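Local coordinates for protein ACDH-11, isoform b (Caenorhabditis elegans, PDB 4Y9J) that belongs to the acyl-CoA dehydrogenase fold family, with an AidB-like N-terminal domain, and is a flavoprotein that binds flavin-adenine dinucleotide, at residues Q103-D117 / D173-T185. Residues are numbered along the deposited sequence; the frame is centred on the assembly and turned at random.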
loop_
_atom_site.group_PDB
_atom_site.type_symbol
_atom_site.label_atom_id
_atom_site.label_comp_id
_atom_site.label_asym_id
_atom_site.label_seq_id
_atom_site.Cartn_x
_atom_site.Cartn_y
_atom_site.Cartn_z
ATOM N N GLN B 103 20.789 2.321 18.368
ATOM C CA GLN B 103 22.199 2.579 18.471
ATOM C C GLN B 103 22.548 3.859 19.178
ATOM O O GLN B 103 23.493 3.888 19.990
ATOM C CB GLN B 103 22.891 2.507 17.107
ATOM C CG GLN B 103 22.663 1.160 16.455
ATOM C CD GLN B 103 23.000 1.138 14.944
ATOM O OE1 GLN B 103 23.363 2.150 14.336
ATOM N NE2 GLN B 103 22.835 -0.021 14.341
ATOM N N ILE B 104 21.843 4.903 18.845
ATOM C CA ILE B 104 21.989 6.190 19.497
ATOM C C ILE B 104 21.693 6.096 21.016
ATOM O O ILE B 104 22.449 6.670 21.827
ATOM C CB ILE B 104 21.128 7.255 18.830
ATOM C CG1 ILE B 104 21.691 7.592 17.426
ATOM C CG2 ILE B 104 21.069 8.505 19.696
ATOM C CD1 ILE B 104 20.747 8.467 16.609
ATOM N N CYS B 105 20.654 5.348 21.374
ATOM C CA CYS B 105 20.344 5.088 22.786
ATOM C C CYS B 105 21.503 4.461 23.551
ATOM O O CYS B 105 21.803 4.854 24.703
ATOM C CB CYS B 105 19.110 4.215 22.902
ATOM S SG CYS B 105 17.637 5.168 22.548
ATOM N N ALA B 106 22.162 3.481 22.926
ATOM C CA ALA B 106 23.362 2.895 23.492
ATOM C C ALA B 106 24.481 3.936 23.632
ATOM O O ALA B 106 25.014 4.122 24.739
ATOM C CB ALA B 106 23.902 1.771 22.626
ATOM N N GLU B 107 24.843 4.570 22.520
ATOM C CA GLU B 107 25.945 5.549 22.465
ATOM C C GLU B 107 25.726 6.642 23.554
ATOM O O GLU B 107 26.677 7.064 24.237
ATOM C CB GLU B 107 25.936 6.293 21.105
ATOM C CG GLU B 107 26.943 5.894 20.068
ATOM C CD GLU B 107 26.637 6.463 18.665
ATOM O OE1 GLU B 107 25.754 7.335 18.463
ATOM O OE2 GLU B 107 27.294 6.023 17.710
ATOM N N GLU B 108 24.500 7.109 23.634
ATOM C CA GLU B 108 24.073 8.186 24.556
ATOM C C GLU B 108 23.829 7.749 26.012
ATOM O O GLU B 108 23.540 8.592 26.881
ATOM C CB GLU B 108 22.822 8.912 24.026
ATOM C CG GLU B 108 23.135 9.673 22.737
ATOM C CD GLU B 108 23.846 10.981 22.928
ATOM O OE1 GLU B 108 24.113 11.377 24.097
ATOM O OE2 GLU B 108 24.202 11.597 21.915
ATOM N N GLY B 109 23.900 6.450 26.258
ATOM C CA GLY B 109 23.733 5.895 27.606
ATOM C C GLY B 109 22.377 6.125 28.169
ATOM O O GLY B 109 22.225 6.230 29.349
ATOM N N VAL B 110 21.327 6.122 27.324
ATOM C CA VAL B 110 20.013 6.267 27.832
ATOM C C VAL B 110 19.645 5.221 28.895
ATOM O O VAL B 110 18.855 5.517 29.794
ATOM C CB VAL B 110 19.021 6.233 26.642
ATOM C CG1 VAL B 110 17.666 5.940 27.116
ATOM C CG2 VAL B 110 19.158 7.520 25.862
ATOM N N ILE B 111 20.204 4.015 28.785
ATOM C CA ILE B 111 20.154 2.989 29.836
ATOM C C ILE B 111 21.372 3.127 30.762
ATOM O O ILE B 111 21.211 3.141 31.988
ATOM C CB ILE B 111 20.193 1.545 29.255
ATOM C CG1 ILE B 111 19.067 1.360 28.224
ATOM C CG2 ILE B 111 20.031 0.489 30.378
ATOM C CD1 ILE B 111 17.725 1.775 28.726
ATOM N N SER B 112 22.578 3.215 30.201
ATOM C CA SER B 112 23.795 3.166 31.004
ATOM C C SER B 112 23.856 4.177 32.096
ATOM O O SER B 112 24.414 3.923 33.168
ATOM C CB SER B 112 25.083 3.368 30.138
ATOM O OG SER B 112 24.856 2.721 28.919
ATOM N N ILE B 113 23.464 5.389 31.780
ATOM C CA ILE B 113 23.525 6.483 32.754
ATOM C C ILE B 113 22.808 6.052 34.048
ATOM O O ILE B 113 23.312 6.334 35.148
ATOM C CB ILE B 113 23.000 7.817 32.138
ATOM C CG1 ILE B 113 24.035 8.393 31.147
ATOM C CG2 ILE B 113 22.685 8.875 33.197
ATOM C CD1 ILE B 113 23.424 9.359 30.140
ATOM N N GLY B 114 21.667 5.380 33.954
ATOM C CA GLY B 114 20.925 4.966 35.134
ATOM C C GLY B 114 21.622 4.028 36.087
ATOM O O GLY B 114 21.228 3.934 37.252
ATOM N N TYR B 115 22.673 3.362 35.602
ATOM C CA TYR B 115 23.402 2.342 36.353
ATOM C C TYR B 115 24.921 2.580 36.484
ATOM O O TYR B 115 25.614 1.713 36.996
ATOM C CB TYR B 115 23.175 0.940 35.745
ATOM C CG TYR B 115 21.718 0.574 35.743
ATOM C CD1 TYR B 115 21.158 -0.012 36.862
ATOM C CD2 TYR B 115 20.888 0.851 34.644
ATOM C CE1 TYR B 115 19.792 -0.265 36.928
ATOM C CE2 TYR B 115 19.529 0.551 34.669
ATOM C CZ TYR B 115 18.982 -0.051 35.815
ATOM O OH TYR B 115 17.638 -0.344 35.905
ATOM N N GLU B 116 25.425 3.715 36.010
ATOM C CA GLU B 116 26.872 3.973 35.966
ATOM C C GLU B 116 27.427 3.996 37.413
ATOM O O GLU B 116 27.105 4.853 38.198
ATOM C CB GLU B 116 27.210 5.252 35.156
ATOM C CG GLU B 116 28.715 5.667 35.012
ATOM C CD GLU B 116 29.797 4.545 35.091
ATOM O OE1 GLU B 116 29.584 3.466 34.482
ATOM O OE2 GLU B 116 30.929 4.728 35.736
ATOM N N ASP B 117 28.193 2.985 37.740
ATOM C CA ASP B 117 28.773 2.763 39.107
ATOM C C ASP B 117 29.563 3.955 39.703
ATOM O O ASP B 117 29.390 4.269 40.876
ATOM C CB ASP B 117 29.620 1.483 39.069
ATOM C CG ASP B 117 29.180 0.524 37.892
ATOM O OD1 ASP B 117 29.019 1.003 36.732
ATOM O OD2 ASP B 117 28.964 -0.687 38.102
ATOM N N ASP B 173 24.928 -6.986 31.299
ATOM C CA ASP B 173 26.092 -6.309 30.699
ATOM C C ASP B 173 25.732 -5.707 29.331
ATOM O O ASP B 173 26.044 -4.583 29.069
ATOM C CB ASP B 173 27.291 -7.240 30.548
ATOM C CG ASP B 173 27.983 -7.544 31.886
ATOM O OD1 ASP B 173 27.814 -6.743 32.816
ATOM O OD2 ASP B 173 28.712 -8.559 31.990
ATOM N N ARG B 174 24.999 -6.444 28.522
ATOM C CA ARG B 174 24.579 -5.963 27.192
ATOM C C ARG B 174 23.478 -4.963 27.189
ATOM O O ARG B 174 23.540 -4.032 26.443
ATOM C CB ARG B 174 24.224 -7.142 26.332
ATOM C CG ARG B 174 25.512 -7.949 26.227
ATOM C CD ARG B 174 25.428 -9.096 25.275
ATOM N NE ARG B 174 25.552 -8.610 23.920
ATOM C CZ ARG B 174 25.961 -9.343 22.889
ATOM N NH1 ARG B 174 26.282 -10.611 23.059
ATOM N NH2 ARG B 174 25.970 -8.808 21.685
ATOM N N LEU B 175 22.481 -5.153 28.038
ATOM C CA LEU B 175 21.437 -4.183 28.182
ATOM C C LEU B 175 21.973 -2.823 28.603
ATOM O O LEU B 175 21.409 -1.792 28.182
ATOM C CB LEU B 175 20.340 -4.657 29.144
ATOM C CG LEU B 175 19.600 -5.953 28.759
ATOM C CD1 LEU B 175 18.868 -6.567 29.948
ATOM C CD2 LEU B 175 18.622 -5.731 27.624
ATOM N N ARG B 176 23.014 -2.791 29.448
ATOM C CA ARG B 176 23.640 -1.531 29.882
ATOM C C ARG B 176 24.734 -1.011 28.951
ATOM O O ARG B 176 25.333 0.008 29.225
ATOM C CB ARG B 176 24.356 -1.762 31.246
ATOM C CG ARG B 176 23.456 -2.113 32.368
ATOM C CD ARG B 176 24.267 -2.613 33.570
ATOM N NE ARG B 176 25.157 -1.566 34.065
ATOM C CZ ARG B 176 26.042 -1.712 35.052
ATOM N NH1 ARG B 176 26.212 -2.902 35.651
ATOM N NH2 ARG B 176 26.813 -0.670 35.391
ATOM N N SER B 177 25.107 -1.722 27.894
ATOM C CA SER B 177 26.254 -1.293 27.112
ATOM C C SER B 177 26.056 -0.033 26.321
ATOM O O SER B 177 24.980 0.222 25.747
ATOM C CB SER B 177 26.618 -2.365 26.160
ATOM O OG SER B 177 27.743 -2.034 25.390
ATOM N N ARG B 178 27.107 0.766 26.270
ATOM C CA ARG B 178 27.123 1.963 25.399
ATOM C C ARG B 178 27.635 1.657 23.990
ATOM O O ARG B 178 27.630 2.520 23.132
ATOM C CB ARG B 178 27.957 3.075 26.064
ATOM C CG ARG B 178 27.323 3.526 27.377
ATOM C CD ARG B 178 27.860 4.801 28.042
ATOM N NE ARG B 178 27.492 6.012 27.274
ATOM C CZ ARG B 178 27.207 7.220 27.769
ATOM N NH1 ARG B 178 27.097 7.458 29.093
ATOM N NH2 ARG B 178 26.982 8.212 26.909
ATOM N N ASP B 179 28.109 0.435 23.779
ATOM C CA ASP B 179 28.625 -0.033 22.476
ATOM C C ASP B 179 27.456 -0.485 21.592
ATOM O O ASP B 179 26.862 -1.533 21.797
ATOM C CB ASP B 179 29.593 -1.198 22.671
ATOM C CG ASP B 179 30.308 -1.590 21.397
ATOM O OD1 ASP B 179 29.863 -1.315 20.260
ATOM O OD2 ASP B 179 31.354 -2.175 21.524
ATOM N N PRO B 180 27.133 0.309 20.602
ATOM C CA PRO B 180 25.968 0.032 19.743
ATOM C C PRO B 180 26.077 -1.299 19.042
ATOM O O PRO B 180 25.055 -1.878 18.737
ATOM C CB PRO B 180 25.953 1.191 18.739
ATOM C CG PRO B 180 27.231 1.873 18.881
ATOM C CD PRO B 180 27.962 1.408 20.102
ATOM N N SER B 181 27.291 -1.780 18.794
ATOM C CA SER B 181 27.472 -3.125 18.218
ATOM C C SER B 181 27.248 -4.266 19.204
ATOM O O SER B 181 27.215 -5.421 18.800
ATOM C CB SER B 181 28.893 -3.276 17.584
ATOM O OG SER B 181 29.879 -3.610 18.598
ATOM N N LYS B 182 27.156 -3.984 20.511
ATOM C CA LYS B 182 27.021 -5.059 21.517
ATOM C C LYS B 182 25.694 -4.923 22.268
ATOM O O LYS B 182 25.253 -5.868 22.906
ATOM C CB LYS B 182 28.083 -4.944 22.590
ATOM C CG LYS B 182 29.519 -5.243 22.183
ATOM C CD LYS B 182 30.330 -5.654 23.401
ATOM C CE LYS B 182 31.500 -4.713 23.647
ATOM N NZ LYS B 182 32.828 -5.435 23.766
ATOM N N ALA B 183 25.143 -3.731 22.322
ATOM C CA ALA B 183 24.027 -3.485 23.226
ATOM C C ALA B 183 22.833 -4.326 22.901
ATOM O O ALA B 183 22.497 -4.506 21.756
ATOM C CB ALA B 183 23.630 -2.010 23.264
ATOM N N TRP B 184 22.105 -4.716 23.921
ATOM C CA TRP B 184 20.852 -5.434 23.771
ATOM C C TRP B 184 19.657 -4.607 24.268
ATOM O O TRP B 184 19.805 -3.639 25.055
ATOM C CB TRP B 184 20.860 -6.730 24.581
ATOM C CG TRP B 184 21.572 -7.910 23.985
ATOM C CD1 TRP B 184 22.167 -7.992 22.733
ATOM C CD2 TRP B 184 21.733 -9.207 24.568
ATOM N NE1 TRP B 184 22.641 -9.220 22.523
ATOM C CE2 TRP B 184 22.429 -9.994 23.634
ATOM C CE3 TRP B 184 21.386 -9.768 25.779
ATOM C CZ2 TRP B 184 22.809 -11.319 23.891
ATOM C CZ3 TRP B 184 21.749 -11.108 26.016
ATOM C CH2 TRP B 184 22.439 -11.846 25.085
ATOM N N THR B 185 18.464 -5.063 23.881
ATOM C CA THR B 185 17.222 -4.566 24.425
ATOM C C THR B 185 16.386 -5.762 24.882
ATOM O O THR B 185 16.672 -6.892 24.502
ATOM C CB THR B 185 16.398 -3.740 23.418
ATOM O OG1 THR B 185 16.119 -4.503 22.221
ATOM C CG2 THR B 185 17.087 -2.448 23.126
HETATM O O HOH W 1 25.814 1.330 33.203
HETATM O O HOH W 2 28.508 -3.077 37.152
#
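Arg178 reaches the end of helix 96-107 because CG lies beside its own backbone N and the chain, extended through CD, bends at chi3 (70°), which turns the guanidinium over the last helical turn. Arg178 NH2 gives a hydrogen bond to Glu107 O (2.9 Å, 156° at the hydrogen), close to the guanidinium plane, and NE adds a weak one to the same oxygen. Gly109 N, from the positive-phi residue of the Schellman motif that ends the helix, lies over one face of the guanidinium, toward its rim. Arg178 CA also makes a CA-H...O contact with Ala106 O (3.1 Å).

Arg176 has the same bend at chi3 (62°), but its guanidinium lies beside Tyr115 and Asp117. Arg176 NE passes 3.6 Å from Tyr115 CB. Arg176 NH2 forms a salt bridge with Asp117, 3.1 Å from Asp117 OD1, through weak bonds to both carboxylate oxygens. Two waters lie at the guanidinium edge: one links Arg176 NE to Ser112 O, the other Arg176 NH1 to Asp117 OD2. Between the two arginines, Ser112 OG donates to Arg176 O (2.8 Å) from above the carbonyl plane.

At the Gln103 end the contacts are mostly between carbons: Ala106 CB sits against Ala183 CB (3.8 Å) and near Ser177 O, while Gln103 CB rests on Pro180 CB. Together these contacts join the C-terminal end of helix 96-107 and the turns after it to the loop that follows helix 166-175, in the AidB-like N-terminal domain. Glu108 is paired with Lys131 and Arg60; its carboxylate is near Arg178 but does not touch it.

With Glu107 O held by two N-H groups of one guanidinium at the C-terminal end of a helix, the positive charge of Arg178 should be favoured electrostatically, whereas the Arg176 pair, with a poorly ordered Asp117, is probably a looser, water-assisted link.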